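Local coordinates for alpha-2,3-sialyltransferase (Campylobacter jejuni, PDB 2P2V), which probably transfers sialic acid from a CMP-activated donor to acceptor sugars in alpha-2,3 linkage, a reaction belonging to the sialyltransferase domain held in this chain, at residues S232-A235 and N236-L240; A80-L83 and I84-N87; P268-S271 and F272-Q276. All blocks are in the same frame, centred on the assembly; numbering follows the deposited sequence. Where two conformers were deposited one is given.

Contact 1 of 3, residues S232-A235 and N236-L240; sequences SILA and NHFPL
L234 and F238 meet across a short 3-10 turn that runs from I233 through N236, shortly after strand 224-227 of the parallel, Rossmann-like sheet. The L234 carbonyl is the hub of the turn and accepts two backbone N-H groups. F238 N reaches L234 O at 3.0 Å, almost in line with the C=O bond, whereas H237 N sits at 2.9 Å from the same L234 O but well above the carbonyl plane. That oxygen thus takes an i+3 bond of 3-10 type from H237 and an i+4 bond of alpha type from F238. One residue earlier, I233 O accepts N236 N at 3.0 Å, again from above the carbonyl plane.

L234 places CG anti to its own N (chi1 -172°), which brings CD1 to 3.7 Å from F238 CD1, the two side chains meeting obliquely. On another side of the turn, A235 CB touches L240 CD2 at 3.6 Å, a contact between residues five apart. The more exposed side belongs to N236 and H237, and H237 CD2 passes 3.6 Å from I233 O.

The next shell ties these groups to the fold. P239 shares a backbone hydrogen bond with A227 of the strand, on which L234 and L240 both rest; F238 touches I225 of the strand and L214 of helix 207-221, and H237 lies on K207 and I211 of that helix. S232 starts the winding: its O receives A235 N at 3.0 Å, while its OG is hydrogen-bonded to the carbonyl oxygen of C229.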
ATOM      1  N   SER A 232      14.036 -44.045 -14.862  1.00 51.84           N
ATOM      2  CA  SER A 232      13.525 -42.758 -15.322  1.00 51.38           C
ATOM      3  C   SER A 232      14.628 -41.963 -15.961  1.00 51.26           C
ATOM      4  O   SER A 232      15.780 -42.013 -15.514  1.00 51.32           O
ATOM      5  CB  SER A 232      13.041 -41.943 -14.138  1.00 51.67           C
ATOM      6  OG  SER A 232      14.162 -41.623 -13.319  1.00 53.73           O
ATOM      7  N   ILE A 233      14.247 -41.184 -16.971  1.00 50.38           N
ATOM      8  CA  ILE A 233      15.119 -40.201 -17.622  1.00 50.08           C
ATOM      9  C   ILE A 233      15.922 -39.337 -16.637  1.00 48.92           C
ATOM     10  O   ILE A 233      17.101 -39.020 -16.872  1.00 48.66           O
ATOM     11  CB  ILE A 233      14.276 -39.261 -18.510  1.00 50.59           C
ATOM     12  CG1 ILE A 233      13.834 -39.973 -19.792  1.00 52.09           C
ATOM     13  CG2 ILE A 233      15.055 -38.021 -18.864  1.00 52.04           C
ATOM     14  CD1 ILE A 233      14.978 -40.634 -20.577  1.00 54.85           C
ATOM     15  N   LEU A 234      15.273 -38.920 -15.551  1.00 47.11           N
ATOM     16  CA  LEU A 234      15.922 -38.022 -14.617  1.00 46.16           C
ATOM     17  C   LEU A 234      17.257 -38.588 -14.154  1.00 46.21           C
ATOM     18  O   LEU A 234      18.187 -37.828 -13.862  1.00 45.47           O
ATOM     19  CB  LEU A 234      15.025 -37.749 -13.405  1.00 45.47           C
ATOM     20  CG  LEU A 234      15.513 -36.681 -12.437  1.00 43.90           C
ATOM     21  CD1 LEU A 234      15.321 -35.304 -13.019  1.00 41.56           C
ATOM     22  CD2 LEU A 234      14.796 -36.799 -11.112  1.00 44.42           C
ATOM     23  N   ALA A 235      17.336 -39.923 -14.055  1.00 46.80           N
ATOM     24  CA  ALA A 235      18.497 -40.569 -13.400  1.00 46.94           C
ATOM     25  C   ALA A 235      19.765 -40.463 -14.269  1.00 47.37           C
ATOM     26  O   ALA A 235      20.896 -40.626 -13.773  1.00 48.05           O
ATOM     27  CB  ALA A 235      18.177 -42.018 -13.068  1.00 46.80           C
ATOM     28  N   ASN A 236      19.557 -40.155 -15.551  1.00 46.97           N
ATOM     29  CA  ASN A 236      20.638 -39.844 -16.500  1.00 47.04           C
ATOM     30  C   ASN A 236      21.236 -38.467 -16.306  1.00 46.59           C
ATOM     31  O   ASN A 236      22.240 -38.138 -16.943  1.00 46.60           O
ATOM     32  CB  ASN A 236      20.128 -39.908 -17.930  1.00 47.32           C
ATOM     33  CG  ASN A 236      19.732 -41.304 -18.354  1.00 49.94           C
ATOM     34  OD1 ASN A 236      20.115 -42.300 -17.730  1.00 49.67           O
ATOM     35  ND2 ASN A 236      18.940 -41.385 -19.431  1.00 50.83           N
ATOM     36  N   HIS A 237      20.600 -37.649 -15.459  1.00 45.16           N
ATOM     37  CA  HIS A 237      21.053 -36.272 -15.238  1.00 43.72           C
ATOM     38  C   HIS A 237      21.388 -35.950 -13.823  1.00 42.39           C
ATOM     39  O   HIS A 237      22.229 -35.083 -13.576  1.00 42.36           O
ATOM     40  CB  HIS A 237      20.012 -35.301 -15.730  1.00 43.16           C
ATOM     41  CG  HIS A 237      19.765 -35.414 -17.184  1.00 44.10           C
ATOM     42  ND1 HIS A 237      20.612 -34.861 -18.121  1.00 44.59           N
ATOM     43  CD2 HIS A 237      18.786 -36.040 -17.874  1.00 42.65           C
ATOM     44  CE1 HIS A 237      20.150 -35.125 -19.329  1.00 45.20           C
ATOM     45  NE2 HIS A 237      19.040 -35.831 -19.206  1.00 45.60           N
ATOM     46  N   PHE A 238      20.717 -36.634 -12.899  1.00 41.00           N
ATOM     47  CA  PHE A 238      21.043 -36.556 -11.487  1.00 40.03           C
ATOM     48  C   PHE A 238      21.320 -37.951 -10.994  1.00 40.15           C
ATOM     49  O   PHE A 238      20.683 -38.907 -11.488  1.00 40.33           O
ATOM     50  CB  PHE A 238      19.881 -35.901 -10.720  1.00 39.92           C
ATOM     51  CG  PHE A 238      19.632 -34.514 -11.185  1.00 38.61           C
ATOM     52  CD1 PHE A 238      18.762 -34.274 -12.247  1.00 39.87           C
ATOM     53  CD2 PHE A 238      20.377 -33.466 -10.678  1.00 38.80           C
ATOM     54  CE1 PHE A 238      18.597 -32.989 -12.729  1.00 36.31           C
ATOM     55  CE2 PHE A 238      20.195 -32.176 -11.153  1.00 38.19           C
ATOM     56  CZ  PHE A 238      19.321 -31.962 -12.196  1.00 37.02           C
ATOM     57  N   PRO A 239      22.280 -38.080 -10.053  1.00 39.48           N
ATOM     58  CA  PRO A 239      22.620 -39.381  -9.471  1.00 40.19           C
ATOM     59  C   PRO A 239      21.447 -39.973  -8.708  1.00 40.34           C
ATOM     60  O   PRO A 239      20.812 -39.266  -7.887  1.00 39.34           O
ATOM     61  CB  PRO A 239      23.716 -39.029  -8.453  1.00 39.64           C
ATOM     62  CG  PRO A 239      23.520 -37.550  -8.176  1.00 40.31           C
ATOM     63  CD  PRO A 239      23.113 -37.006  -9.493  1.00 39.64           C
ATOM     64  N   LEU A 240      21.176 -41.262  -8.945  1.00 40.48           N
ATOM     65  CA  LEU A 240      20.337 -42.014  -8.021  1.00 39.94           C
ATOM     66  C   LEU A 240      20.911 -41.955  -6.624  1.00 39.27           C
ATOM     67  O   LEU A 240      22.137 -42.075  -6.397  1.00 40.11           O
ATOM     68  CB  LEU A 240      20.143 -43.478  -8.445  1.00 40.18           C
ATOM     69  CG  LEU A 240      19.445 -43.809  -9.756  1.00 41.90           C
ATOM     70  CD1 LEU A 240      19.623 -45.310 -10.022  1.00 41.77           C
ATOM     71  CD2 LEU A 240      17.948 -43.413  -9.743  1.00 42.85           C
TER

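Contact 2 of 3, residues A80-L83 and I84-N87; sequences AKQL and ILKN
I84 folds back over the carbonyl of A80, one turn earlier, and this is the tight part of the contact. With CG1 beside the backbone N (chi1 -66°), CG1 and CD1 lie 3.0 and 3.1 Å from A80 O, the same oxygen that accepts I84 N at 3.0 Å. Inward packing continues where A80 touches I94 and I84 touches I91, both on strand 90-96, and L83 is buried against I258.

Elsewhere side chain meets side chain more loosely: L85 CD1 lies 3.7 Å from Q82 NE2, obliquely. This flank is partly covered by the second subunit, whose Y139 and F144 pack on K81 and Q82 respectively, and Q82 NE2 is hydrogen-bonded to that Y139 OH. K81 NZ forms a salt bridge with D119.

L85, K86 and N87 make up the solvent side, though L85 and K86 still lie close to the carbonyl oxygens of K81 and Q82. K86 then bends away at chi3 to bring NZ to E88.

Backbone bonds from L85 N to K81 O and from K86 N to Q82 O complete the last regular turn. N87 takes a positive phi of 54°, its N bonding I84 O at 3.1 Å while E88 N reaches back to L83 O: a Schellman motif, closing the helix of a beta-alpha-beta unit.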
ATOM      1  N   ALA A  80      -8.170 -29.888  -1.829  1.00 21.97           N
ATOM      2  CA  ALA A  80      -7.280 -30.127  -0.662  1.00 21.37           C
ATOM      3  C   ALA A  80      -7.976 -30.104   0.716  1.00 22.22           C
ATOM      4  O   ALA A  80      -7.633 -30.915   1.623  1.00 22.66           O
ATOM      5  CB  ALA A  80      -6.107 -29.114  -0.750  1.00 23.19           C
ATOM      6  N   LYS A  81      -8.902 -29.173   0.942  1.00 20.83           N
ATOM      7  CA  LYS A  81      -9.699 -29.124   2.158  1.00 22.42           C
ATOM      8  C   LYS A  81     -10.564 -30.381   2.282  1.00 23.33           C
ATOM      9  O   LYS A  81     -10.668 -30.915   3.367  1.00 24.80           O
ATOM     10  CB  LYS A  81     -10.619 -27.911   2.205  1.00 21.49           C
ATOM     11  CG  LYS A  81      -9.962 -26.585   2.318  1.00 23.46           C
ATOM     12  CD  LYS A  81      -9.429 -26.443   3.759  1.00 28.74           C
ATOM     13  CE  LYS A  81      -8.716 -25.162   3.853  1.00 29.43           C
ATOM     14  NZ  LYS A  81      -8.297 -24.893   5.265  1.00 33.00           N
ATOM     15  N   GLN A  82     -11.097 -30.872   1.175  1.00 23.16           N
ATOM     16  CA  GLN A  82     -11.837 -32.132   1.239  1.00 25.08           C
ATOM     17  C   GLN A  82     -10.937 -33.380   1.481  1.00 25.93           C
ATOM     18  O   GLN A  82     -11.355 -34.296   2.171  1.00 26.68           O
ATOM     19  CB  GLN A  82     -12.643 -32.301  -0.030  1.00 25.88           C
ATOM     20  CG  GLN A  82     -13.773 -31.284  -0.121  1.00 26.71           C
ATOM     21  CD  GLN A  82     -14.732 -31.356   1.044  1.00 30.63           C
ATOM     22  OE1 GLN A  82     -15.151 -32.452   1.455  1.00 32.34           O
ATOM     23  NE2 GLN A  82     -15.139 -30.194   1.550  1.00 25.94           N
ATOM     24  N   LEU A  83      -9.741 -33.410   0.893  1.00 26.49           N
ATOM     25  CA  LEU A  83      -8.773 -34.492   1.139  1.00 27.15           C
ATOM     26  C   LEU A  83      -8.500 -34.533   2.608  1.00 27.12           C
ATOM     27  O   LEU A  83      -8.394 -35.608   3.188  1.00 29.05           O
ATOM     28  CB  LEU A  83      -7.463 -34.274   0.371  1.00 26.07           C
ATOM     29  CG  LEU A  83      -7.575 -34.329  -1.156  1.00 27.60           C
ATOM     30  CD1 LEU A  83      -6.322 -33.919  -1.797  1.00 26.70           C
ATOM     31  CD2 LEU A  83      -7.998 -35.744  -1.632  1.00 26.07           C
ATOM     32  N   ILE A  84      -8.387 -33.363   3.225  1.00 27.54           N
ATOM     33  CA  ILE A  84      -8.028 -33.247   4.650  1.00 28.87           C
ATOM     34  C   ILE A  84      -9.196 -33.672   5.549  1.00 30.79           C
ATOM     35  O   ILE A  84      -9.028 -34.518   6.441  1.00 31.47           O
ATOM     36  CB  ILE A  84      -7.613 -31.810   5.020  1.00 28.39           C
ATOM     37  CG1 ILE A  84      -6.312 -31.442   4.294  1.00 28.04           C
ATOM     38  CG2 ILE A  84      -7.584 -31.622   6.552  1.00 28.92           C
ATOM     39  CD1 ILE A  84      -6.048 -29.978   4.127  1.00 29.21           C
ATOM     40  N   LEU A  85     -10.358 -33.049   5.329  1.00 31.38           N
ATOM     41  CA  LEU A  85     -11.598 -33.435   6.013  1.00 32.57           C
ATOM     42  C   LEU A  85     -11.971 -34.923   5.896  1.00 33.35           C
ATOM     43  O   LEU A  85     -12.561 -35.466   6.832  1.00 33.75           O
ATOM     44  CB  LEU A  85     -12.785 -32.582   5.507  1.00 32.49           C
ATOM     45  CG  LEU A  85     -12.794 -31.085   5.831  1.00 34.14           C
ATOM     46  CD1 LEU A  85     -13.857 -30.378   5.002  1.00 34.94           C
ATOM     47  CD2 LEU A  85     -13.015 -30.800   7.325  1.00 36.38           C
ATOM     48  N   LYS A  86     -11.696 -35.557   4.752  1.00 34.29           N
ATOM     49  CA  LYS A  86     -12.050 -36.959   4.515  1.00 35.80           C
ATOM     50  C   LYS A  86     -10.951 -37.909   4.993  1.00 37.21           C
ATOM     51  O   LYS A  86     -11.019 -39.130   4.739  1.00 36.35           O
ATOM     52  CB  LYS A  86     -12.306 -37.186   3.037  1.00 36.71           C
ATOM     53  CG  LYS A  86     -13.629 -36.558   2.520  1.00 38.23           C
ATOM     54  CD  LYS A  86     -13.910 -36.998   1.083  1.00 41.66           C
ATOM     55  CE  LYS A  86     -13.683 -38.549   0.906  1.00 45.45           C
ATOM     56  NZ  LYS A  86     -13.634 -39.136  -0.494  1.00 39.86           N
ATOM     57  N   ASN A  87      -9.954 -37.336   5.674  1.00 37.04           N
ATOM     58  CA  ASN A  87      -8.754 -38.047   6.148  1.00 37.65           C
ATOM     59  C   ASN A  87      -7.969 -38.828   5.031  1.00 36.97           C
ATOM     60  O   ASN A  87      -7.363 -39.878   5.303  1.00 37.34           O
ATOM     61  CB  ASN A  87      -9.113 -38.979   7.353  1.00 39.41           C
ATOM     62  CG  ASN A  87      -9.734 -38.230   8.540  1.00 42.51           C
ATOM     63  OD1 ASN A  87      -9.174 -37.265   9.059  1.00 48.44           O
ATOM     64  ND2 ASN A  87     -10.890 -38.706   8.996  1.00 47.82           N
TER

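Contact 3 of 3, residues P268-S271 and F272-Q276; sequences PGVS and FYKNQ. With EDO (1,2-ethanediol), chain F.
V270 and K274, one turn apart, run side by side and point the same way. V270 sets CG1 opposite its backbone N (chi1 168°), where it meets K274; the lysine stays extended beyond CG, with CD and CE both 3.8 Å from V270 CG1, before NZ makes a weak hydrogen bond with T264 OG1. In the backbone, K274 N binds V270 O at 2.9 Å.

S271 takes the rotamer that puts OG between N and the carbonyl carbon (chi1 42°), from which OG bonds the carbonyl oxygen of T267, the residue just before the helix. F272 and Y273 both swing their rings to the side of their own carbonyl carbons, but on different flanks of the helix: F272 packs on F116 and on P102 of the second subunit, while Y273 fits against L74 and meets F116 edge-to-face. A 1,2-ethanediol, probably from the crystallisation liquor, lies over one face of the Y273 ring, its O2 3.7 Å above the plane near the centre; O2 also gives a weak hydrogen bond to Y273 O at 3.4 Å.

With four successive i to i+4 backbone bonds, this is the regular first part of alpha helix 268-283, packed on helices 73-85 and 107-116.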
ATOM      1  N   PRO A 268     -22.502 -17.146  -4.329  1.00 26.56           N
ATOM      2  CA  PRO A 268     -22.173 -15.755  -4.646  1.00 25.58           C
ATOM      3  C   PRO A 268     -20.645 -15.547  -4.677  1.00 24.23           C
ATOM      4  O   PRO A 268     -20.137 -14.884  -5.537  1.00 21.91           O
ATOM      5  CB  PRO A 268     -22.815 -14.983  -3.516  1.00 26.03           C
ATOM      6  CG  PRO A 268     -24.014 -15.808  -3.191  1.00 28.36           C
ATOM      7  CD  PRO A 268     -23.433 -17.220  -3.188  1.00 27.63           C
ATOM      8  N   GLY A 269     -19.934 -16.197  -3.776  1.00 23.80           N
ATOM      9  CA  GLY A 269     -18.466 -15.999  -3.723  1.00 23.69           C
ATOM     10  C   GLY A 269     -17.721 -16.641  -4.879  1.00 23.53           C
ATOM     11  O   GLY A 269     -16.846 -16.022  -5.449  1.00 23.40           O
ATOM     12  N   VAL A 270     -18.069 -17.885  -5.209  1.00 24.03           N
ATOM     13  CA  VAL A 270     -17.478 -18.589  -6.348  1.00 24.21           C
ATOM     14  C   VAL A 270     -17.842 -17.832  -7.605  1.00 25.28           C
ATOM     15  O   VAL A 270     -16.990 -17.649  -8.477  1.00 24.20           O
ATOM     16  CB  VAL A 270     -17.932 -20.088  -6.443  1.00 25.17           C
ATOM     17  CG1 VAL A 270     -17.547 -20.690  -7.766  1.00 25.20           C
ATOM     18  CG2 VAL A 270     -17.239 -20.936  -5.359  1.00 25.92           C
ATOM     19  N   SER A 271     -19.111 -17.404  -7.756  1.00 27.33           N
ATOM     20  CA  SER A 271     -19.437 -16.690  -9.017  1.00 26.47           C
ATOM     21  C   SER A 271     -18.667 -15.388  -9.173  1.00 26.41           C
ATOM     22  O   SER A 271     -18.223 -15.077 -10.253  1.00 26.56           O
ATOM     23  CB  SER A 271     -20.977 -16.515  -9.273  1.00 29.43           C
ATOM     24  OG  SER A 271     -21.597 -16.154  -8.081  1.00 36.16           O
ATOM     25  N   PHE A 272     -18.541 -14.622  -8.088  1.00 24.53           N
ATOM     26  CA  PHE A 272     -17.786 -13.407  -8.055  1.00 24.15           C
ATOM     27  C   PHE A 272     -16.356 -13.706  -8.520  1.00 24.01           C
ATOM     28  O   PHE A 272     -15.793 -13.021  -9.387  1.00 23.54           O
ATOM     29  CB  PHE A 272     -17.756 -12.828  -6.607  1.00 25.12           C
ATOM     30  CG  PHE A 272     -16.944 -11.557  -6.519  1.00 26.22           C
ATOM     31  CD1 PHE A 272     -15.548 -11.636  -6.422  1.00 29.36           C
ATOM     32  CD2 PHE A 272     -17.564 -10.303  -6.604  1.00 26.51           C
ATOM     33  CE1 PHE A 272     -14.772 -10.499  -6.418  1.00 25.52           C
ATOM     34  CE2 PHE A 272     -16.794  -9.145  -6.536  1.00 31.43           C
ATOM     35  CZ  PHE A 272     -15.383  -9.248  -6.472  1.00 28.74           C
ATOM     36  N   TYR A 273     -15.770 -14.721  -7.887  1.00 23.25           N
ATOM     37  CA  TYR A 273     -14.373 -15.128  -8.177  1.00 22.88           C
ATOM     38  C   TYR A 273     -14.135 -15.522  -9.630  1.00 24.49           C
ATOM     39  O   TYR A 273     -13.211 -14.998 -10.288  1.00 22.71           O
ATOM     40  CB  TYR A 273     -14.024 -16.269  -7.242  1.00 23.71           C
ATOM     41  CG  TYR A 273     -12.566 -16.676  -7.346  1.00 25.28           C
ATOM     42  CD1 TYR A 273     -11.650 -16.278  -6.364  1.00 25.17           C
ATOM     43  CD2 TYR A 273     -12.107 -17.445  -8.420  1.00 21.65           C
ATOM     44  CE1 TYR A 273     -10.284 -16.647  -6.477  1.00 25.25           C
ATOM     45  CE2 TYR A 273     -10.773 -17.839  -8.520  1.00 25.37           C
ATOM     46  CZ  TYR A 273      -9.880 -17.419  -7.560  1.00 26.93           C
ATOM     47  OH  TYR A 273      -8.535 -17.789  -7.629  1.00 29.10           O
ATOM     48  N   LYS A 274     -15.049 -16.355 -10.175  1.00 25.90           N
ATOM     49  CA  LYS A 274     -14.902 -16.865 -11.527  1.00 27.58           C
ATOM     50  C   LYS A 274     -15.171 -15.781 -12.542  1.00 30.48           C
ATOM     51  O   LYS A 274     -14.621 -15.803 -13.658  1.00 32.19           O
ATOM     52  CB  LYS A 274     -15.889 -18.004 -11.762  1.00 27.87           C
ATOM     53  CG  LYS A 274     -15.472 -19.314 -11.215  1.00 28.06           C
ATOM     54  CD  LYS A 274     -16.534 -20.366 -11.440  1.00 32.32           C
ATOM     55  CE  LYS A 274     -16.002 -21.736 -11.076  1.00 33.07           C
ATOM     56  NZ  LYS A 274     -16.990 -22.786 -11.448  1.00 35.98           N
ATOM     57  N   ASN A 275     -16.064 -14.858 -12.221  1.00 32.92           N
ATOM     58  CA  ASN A 275     -16.368 -13.691 -13.083  0.50 34.49           C
ATOM     59  C   ASN A 275     -15.130 -12.842 -13.300  1.00 35.88           C
ATOM     60  O   ASN A 275     -14.792 -12.442 -14.417  1.00 34.77           O
ATOM     61  CB  ASN A 275     -17.459 -12.811 -12.452  0.50 34.25           C
ATOM     62  CG  ASN A 275     -17.777 -11.556 -13.281  0.50 35.96           C
ATOM     63  OD1 ASN A 275     -18.396 -11.648 -14.329  0.50 38.00           O
ATOM     64  ND2 ASN A 275     -17.366 -10.380 -12.793  0.50 35.33           N
ATOM     65  N   GLN A 276     -14.451 -12.561 -12.178  1.00 37.19           N
ATOM     66  CA  GLN A 276     -13.247 -11.758 -12.196  1.00 40.34           C
ATOM     67  C   GLN A 276     -12.135 -12.477 -12.914  1.00 41.38           C
ATOM     68  O   GLN A 276     -11.479 -11.880 -13.767  1.00 43.12           O
ATOM     69  CB  GLN A 276     -12.827 -11.420 -10.786  1.00 40.49           C
ATOM     70  CG  GLN A 276     -13.720 -10.416 -10.162  1.00 44.97           C
ATOM     71  CD  GLN A 276     -12.948  -9.482  -9.275  1.00 50.65           C
ATOM     72  OE1 GLN A 276     -11.978  -9.892  -8.635  1.00 51.33           O
ATOM     73  NE2 GLN A 276     -13.375  -8.222  -9.213  1.00 50.30           N
TER
HETATM   74  C1  EDO F 704     -10.434 -13.037  -7.687  1.00 54.82           C
HETATM   75  O1  EDO F 704      -9.396 -13.052  -6.705  1.00 46.46           O
HETATM   76  C2  EDO F 704      -9.829 -12.956  -9.075  1.00 55.13           C
HETATM   77  O2  EDO F 704      -9.998 -14.257  -9.643  1.00 58.29           O

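How the contacts relate
The three contacts follow one another along the chain in the order 2, 1, 3, and none touches another. Contact 1 stands apart, with centres about 34 Å from contact 2 and 44 Å from contact 3, across the chain's centre from both. Contacts 2 and 3 are closer, about 23 Å between centres and 12 Å between nearest atoms, and both touch the second subunit. Helix 73-85, which ends in contact 2, supplies an earlier residue, L74, to the packing of contact 3. The bound CMP-3-fluoro-sialic acid lies about 8 Å from the L234 side chain, 12 Å from that of A80 and 13 Å from that of Y273.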